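Local structure of vaginolysin (Gardnerella vaginalis, 5IMY) at residues S24-L29 against T237-K243; S77-V81 against P347-T352. The protein probably acts as a cholesterol-binding toxin of the cholesterol-dependent cytolysin family, whose members perforate host cell membranes. One frame throughout, in Å; residues are numbered along the deposited sequence.

Contact 1. Residues S24-L29 against T237-K243; sequences SLNNYL and TTPDSLK
Y28 and P239 meet obliquely: the proline CB sits 3.6 Å from CB of the tyrosine and packs on against the adjoining part of the ring, CG and CD2, neither squarely over the face nor at the edge. With CG anti to the backbone N (chi1 175°), the tyrosine reaches past the proline to the next turn, where its OH lies 3.7 Å from K243 CA, and the tyrosine and lysine side chains cross at about a right angle. That hydroxyl is hydrogen-bonded to the backbone oxygen of V247, which pins the far end of the ring.

One turn back, L25 splits its two methyls. CD1 lies 3.6 Å from P239 CA, whereas CD2 turns to T237, 3.4 Å from its OG1. L242 comes in crosswise to both leucines of the helix, its CD2 lying 3.8 Å from L25 CD1 and 3.9 Å from L29 CD2. P239 O takes the backbone N-H groups of both L242 and K243, which closes the short turn.

The disulfide C18-C236, seen in the structure, staples the same two parts of the chain together just ahead of each segment. Helix 22-30 thus lies against the loop residues T237 to P239 and against L242 and K243 of helix 240-243, while L25 also touches A230 and F233 of the preceding loop.

Contact 2. Residues S77-V81 against P347-T352; sequences SNLSV and PIAYTT
L79 and Y350 face each other as an antiparallel hydrogen-bonded pair. L79 N reaches Y350 O at 3.0 Å, and Y350 N reaches L79 O at 2.8 Å. The tyrosine takes the crowded position, with CG between its own N and carbonyl carbon (chi1 68°), and this swings the ring back across the neighbouring strand. L79 CB then lies over one ring face, 3.8 Å from the centroid in a CH-pi contact offset toward the rim, while its CD2 packs against the phenol oxygen. At the ring edge, S80 O lies in plane, 3.3 Å from CE2, and V81 CG2 approaches CD2.

V81 spreads its methyls along the other strand: CG1, anti to the backbone N (chi1 174°), goes to P347, and CG2 lies 3.5 Å from A349 N. Its own N-H bonds to I348 O at 2.9 Å, nearly straight at hydrogen (168°) but from above the carbonyl plane. On the other neighbour of this strand, strand 253-261, I348 and A349 both face A260, a classic beta bulge.

N78 lays its amide by the methyl of A349, and its OD1 is hydrogen-bonded to K215. At the S77 end, beyond the paired residues, two waters bridge the segments: one donates to S77 O and accepts from T352 N, and a second joins S77 OG to T351 OG1.

Polar groups here find partners: the buried phenol OH of Y350 is bonded to N104 OD1, and S80 O to N104 ND2. This double grip probably helps fix the ring's tilt, and the charge of K215 may polarise the N78 amide.

From the N terminus the chain first runs through helix 22-30, one side of contact 1, then leaves the mixed sheet that includes strand 363-389 at the end of strand 62-76 and enters 77-81, the first side of contact 2. It returns to contact 1 at 237-243, closing a loop of 207 residues, and reaches 347-352 later, closing a second loop of 265. The segments alternate, so the two loops cross instead of nesting. Contact 1 ties the N-terminal helix to helix 240-243, far from the centre of the chain; contact 2 fastens the residues after strand 62-76 to the large antiparallel sheet. Their centres are 28 Å apart.

Contact 1. Residues S24-L29 against T237-K243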
loop_
_atom_site.group_PDB
_atom_site.type_symbol
_atom_site.label_atom_id
_atom_site.label_comp_id
_atom_site.label_asym_id
_atom_site.label_seq_id
_atom_site.Cartn_x
_atom_site.Cartn_y
_atom_site.Cartn_z
ATOM N N SER A 24 -11.890 40.536 -47.892
ATOM C CA SER A 24 -10.556 39.945 -47.903
ATOM C C SER A 24 -10.040 39.707 -46.490
ATOM O O SER A 24 -9.455 38.655 -46.206
ATOM C CB SER A 24 -9.593 40.841 -48.682
ATOM O OG SER A 24 -9.336 40.306 -49.969
ATOM N N LEU A 25 -10.238 40.671 -45.590
ATOM C CA LEU A 25 -9.820 40.478 -44.206
ATOM C C LEU A 25 -10.588 39.333 -43.562
ATOM O O LEU A 25 -10.034 38.579 -42.755
ATOM C CB LEU A 25 -10.020 41.769 -43.413
ATOM C CG LEU A 25 -9.595 41.735 -41.944
ATOM C CD1 LEU A 25 -8.098 41.916 -41.808
ATOM C CD2 LEU A 25 -10.337 42.793 -41.157
ATOM N N ASN A 26 -11.867 39.184 -43.913
ATOM C CA ASN A 26 -12.674 38.107 -43.351
ATOM C C ASN A 26 -12.156 36.742 -43.783
ATOM O O ASN A 26 -12.178 35.785 -43.000
ATOM C CB ASN A 26 -14.135 38.277 -43.765
ATOM C CG ASN A 26 -14.959 39.005 -42.723
ATOM O OD1 ASN A 26 -14.619 39.015 -41.541
ATOM N ND2 ASN A 26 -16.058 39.614 -43.155
ATOM N N ASN A 27 -11.689 36.625 -45.028
ATOM C CA ASN A 27 -11.179 35.342 -45.502
ATOM C C ASN A 27 -9.848 35.004 -44.846
ATOM O O ASN A 27 -9.568 33.833 -44.565
ATOM C CB ASN A 27 -11.037 35.361 -47.024
ATOM C CG ASN A 27 -12.369 35.224 -47.735
ATOM O OD1 ASN A 27 -13.330 34.690 -47.184
ATOM N ND2 ASN A 27 -12.428 35.703 -48.972
ATOM N N TYR A 28 -9.011 36.013 -44.592
ATOM C CA TYR A 28 -7.721 35.753 -43.962
ATOM C C TYR A 28 -7.895 35.262 -42.529
ATOM O O TYR A 28 -7.219 34.317 -42.107
ATOM C CB TYR A 28 -6.857 37.012 -43.998
ATOM C CG TYR A 28 -5.545 36.867 -43.263
ATOM C CD1 TYR A 28 -4.530 36.067 -43.770
ATOM C CD2 TYR A 28 -5.320 37.530 -42.065
ATOM C CE1 TYR A 28 -3.329 35.927 -43.102
ATOM C CE2 TYR A 28 -4.121 37.399 -41.389
ATOM C CZ TYR A 28 -3.129 36.595 -41.913
ATOM O OH TYR A 28 -1.932 36.460 -41.249
ATOM N N LEU A 29 -8.796 35.886 -41.768
ATOM C CA LEU A 29 -9.001 35.472 -40.384
ATOM C C LEU A 29 -9.735 34.141 -40.298
ATOM O O LEU A 29 -9.499 33.366 -39.365
ATOM C CB LEU A 29 -9.771 36.552 -39.622
ATOM C CG LEU A 29 -9.147 37.951 -39.617
ATOM C CD1 LEU A 29 -9.983 38.898 -38.769
ATOM C CD2 LEU A 29 -7.707 37.919 -39.124
ATOM N N THR A 237 -9.044 47.915 -43.915
ATOM C CA THR A 237 -8.002 47.427 -43.014
ATOM C C THR A 237 -6.943 46.552 -43.668
ATOM O O THR A 237 -5.844 46.447 -43.115
ATOM C CB THR A 237 -8.618 46.635 -41.867
ATOM O OG1 THR A 237 -9.824 45.975 -42.304
ATOM C CG2 THR A 237 -8.907 47.548 -40.723
ATOM N N THR A 238 -7.244 45.919 -44.804
ATOM C CA THR A 238 -6.366 44.987 -45.517
ATOM C C THR A 238 -5.755 43.932 -44.591
ATOM O O THR A 238 -5.178 44.269 -43.552
ATOM C CB THR A 238 -5.252 45.731 -46.279
ATOM O OG1 THR A 238 -4.395 44.777 -46.915
ATOM C CG2 THR A 238 -4.395 46.633 -45.383
ATOM N N PRO A 239 -5.840 42.644 -44.944
ATOM C CA PRO A 239 -5.292 41.613 -44.049
ATOM C C PRO A 239 -3.784 41.688 -43.890
ATOM O O PRO A 239 -3.262 41.244 -42.860
ATOM C CB PRO A 239 -5.725 40.301 -44.717
ATOM C CG PRO A 239 -5.895 40.648 -46.151
ATOM C CD PRO A 239 -6.403 42.059 -46.174
ATOM N N ASP A 240 -3.064 42.224 -44.878
ATOM C CA ASP A 240 -1.620 42.368 -44.737
ATOM C C ASP A 240 -1.260 43.206 -43.519
ATOM O O ASP A 240 -0.194 43.011 -42.925
ATOM C CB ASP A 240 -1.023 42.990 -46.002
ATOM C CG ASP A 240 -0.641 41.953 -47.043
ATOM O OD1 ASP A 240 -0.367 40.794 -46.664
ATOM O OD2 ASP A 240 -0.604 42.302 -48.242
ATOM N N SER A 241 -2.132 44.143 -43.134
ATOM C CA SER A 241 -1.880 44.942 -41.939
ATOM C C SER A 241 -1.672 44.063 -40.714
ATOM O O SER A 241 -0.927 44.433 -39.800
ATOM C CB SER A 241 -3.041 45.907 -41.700
ATOM O OG SER A 241 -2.582 47.242 -41.577
ATOM N N LEU A 242 -2.325 42.902 -40.673
ATOM C CA LEU A 242 -2.185 41.966 -39.567
ATOM C C LEU A 242 -1.064 40.962 -39.815
ATOM O O LEU A 242 -0.253 40.705 -38.919
ATOM C CB LEU A 242 -3.514 41.242 -39.333
ATOM C CG LEU A 242 -4.564 41.993 -38.504
ATOM C CD1 LEU A 242 -4.575 43.491 -38.794
ATOM C CD2 LEU A 242 -5.933 41.402 -38.771
ATOM N N LYS A 243 -1.013 40.386 -41.020
ATOM C CA LYS A 243 0.090 39.507 -41.399
ATOM C C LYS A 243 1.423 40.100 -40.965
ATOM O O LYS A 243 2.212 39.451 -40.271
ATOM C CB LYS A 243 0.060 39.274 -42.913
ATOM C CG LYS A 243 1.289 38.590 -43.506
ATOM C CD LYS A 243 1.288 37.089 -43.262
ATOM C CE LYS A 243 2.332 36.393 -44.128
ATOM N NZ LYS A 243 2.125 36.639 -45.587
#

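Contact 2. Residues S77-V81 against P347-T352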
loop_
_atom_site.group_PDB
_atom_site.type_symbol
_atom_site.label_atom_id
_atom_site.label_comp_id
_atom_site.label_asym_id
_atom_site.label_seq_id
_atom_site.Cartn_x
_atom_site.Cartn_y
_atom_site.Cartn_z
ATOM N N SER A 77 -9.916 28.370 -18.985
ATOM C CA SER A 77 -10.152 29.550 -19.808
ATOM C C SER A 77 -10.376 30.792 -18.959
ATOM O O SER A 77 -10.686 31.857 -19.505
ATOM C CB SER A 77 -11.358 29.327 -20.725
ATOM O OG SER A 77 -12.567 29.380 -19.990
ATOM N N ASN A 78 -10.225 30.681 -17.644
ATOM C CA ASN A 78 -10.527 31.755 -16.703
ATOM C C ASN A 78 -9.200 32.259 -16.140
ATOM O O ASN A 78 -8.719 31.778 -15.113
ATOM C CB ASN A 78 -11.461 31.247 -15.605
ATOM C CG ASN A 78 -12.033 32.362 -14.759
ATOM O OD1 ASN A 78 -11.555 32.628 -13.658
ATOM N ND2 ASN A 78 -13.065 33.023 -15.271
ATOM N N LEU A 79 -8.608 33.234 -16.825
ATOM C CA LEU A 79 -7.288 33.737 -16.473
ATOM C C LEU A 79 -7.392 34.834 -15.422
ATOM O O LEU A 79 -8.329 35.635 -15.422
ATOM C CB LEU A 79 -6.564 34.277 -17.707
ATOM C CG LEU A 79 -6.135 33.238 -18.745
ATOM C CD1 LEU A 79 -7.297 32.849 -19.647
ATOM C CD2 LEU A 79 -4.964 33.763 -19.568
ATOM N N SER A 80 -6.405 34.869 -14.532
ATOM C CA SER A 80 -6.403 35.826 -13.436
ATOM C C SER A 80 -5.974 37.207 -13.915
ATOM O O SER A 80 -5.130 37.348 -14.803
ATOM C CB SER A 80 -5.468 35.364 -12.318
ATOM O OG SER A 80 -5.953 34.189 -11.695
ATOM N N VAL A 81 -6.574 38.230 -13.314
ATOM C CA VAL A 81 -6.181 39.619 -13.524
ATOM C C VAL A 81 -5.242 40.017 -12.395
ATOM O O VAL A 81 -5.517 39.737 -11.221
ATOM C CB VAL A 81 -7.409 40.544 -13.581
ATOM C CG1 VAL A 81 -6.986 42.006 -13.663
ATOM C CG2 VAL A 81 -8.288 40.181 -14.769
ATOM N N PRO A 347 -11.413 44.136 -11.510
ATOM C CA PRO A 347 -11.379 42.924 -12.334
ATOM C C PRO A 347 -10.509 41.861 -11.682
ATOM O O PRO A 347 -9.426 42.151 -11.167
ATOM C CB PRO A 347 -10.786 43.408 -13.662
ATOM C CG PRO A 347 -10.035 44.647 -13.317
ATOM C CD PRO A 347 -10.785 45.283 -12.189
ATOM N N ILE A 348 -10.999 40.621 -11.699
ATOM C CA ILE A 348 -10.316 39.520 -11.028
ATOM C C ILE A 348 -9.952 38.437 -12.034
ATOM O O ILE A 348 -8.984 37.694 -11.835
ATOM C CB ILE A 348 -11.177 38.941 -9.890
ATOM C CG1 ILE A 348 -12.579 38.592 -10.401
ATOM C CG2 ILE A 348 -11.249 39.926 -8.730
ATOM C CD1 ILE A 348 -13.442 37.865 -9.384
ATOM N N ALA A 349 -10.717 38.336 -13.119
ATOM C CA ALA A 349 -10.476 37.301 -14.112
ATOM C C ALA A 349 -10.929 37.795 -15.477
ATOM O O ALA A 349 -11.766 38.695 -15.590
ATOM C CB ALA A 349 -11.202 36.000 -13.753
ATOM N N TYR A 350 -10.363 37.193 -16.520
ATOM C CA TYR A 350 -10.751 37.506 -17.885
ATOM C C TYR A 350 -10.704 36.243 -18.728
ATOM O O TYR A 350 -9.946 35.312 -18.445
ATOM C CB TYR A 350 -9.854 38.592 -18.505
ATOM C CG TYR A 350 -8.419 38.181 -18.756
ATOM C CD1 TYR A 350 -7.982 37.860 -20.035
ATOM C CD2 TYR A 350 -7.495 38.134 -17.719
ATOM C CE1 TYR A 350 -6.669 37.495 -20.272
ATOM C CE2 TYR A 350 -6.181 37.767 -17.948
ATOM C CZ TYR A 350 -5.774 37.450 -19.225
ATOM O OH TYR A 350 -4.468 37.087 -19.457
ATOM N N THR A 351 -11.538 36.221 -19.764
ATOM C CA THR A 351 -11.624 35.113 -20.701
ATOM C C THR A 351 -11.330 35.625 -22.104
ATOM O O THR A 351 -11.745 36.729 -22.469
ATOM C CB THR A 351 -13.015 34.467 -20.665
ATOM O OG1 THR A 351 -13.314 34.043 -19.330
ATOM C CG2 THR A 351 -13.085 33.268 -21.605
ATOM N N THR A 352 -10.609 34.825 -22.884
ATOM C CA THR A 352 -10.315 35.150 -24.270
ATOM C C THR A 352 -11.021 34.168 -25.195
ATOM O O THR A 352 -11.196 32.992 -24.865
ATOM C CB THR A 352 -8.808 35.118 -24.554
ATOM O OG1 THR A 352 -8.326 33.770 -24.459
ATOM C CG2 THR A 352 -8.050 36.002 -23.574
HETATM O O HOH W 1 -9.302 32.341 -21.990
HETATM O O HOH W 2 -14.099 31.496 -18.271
#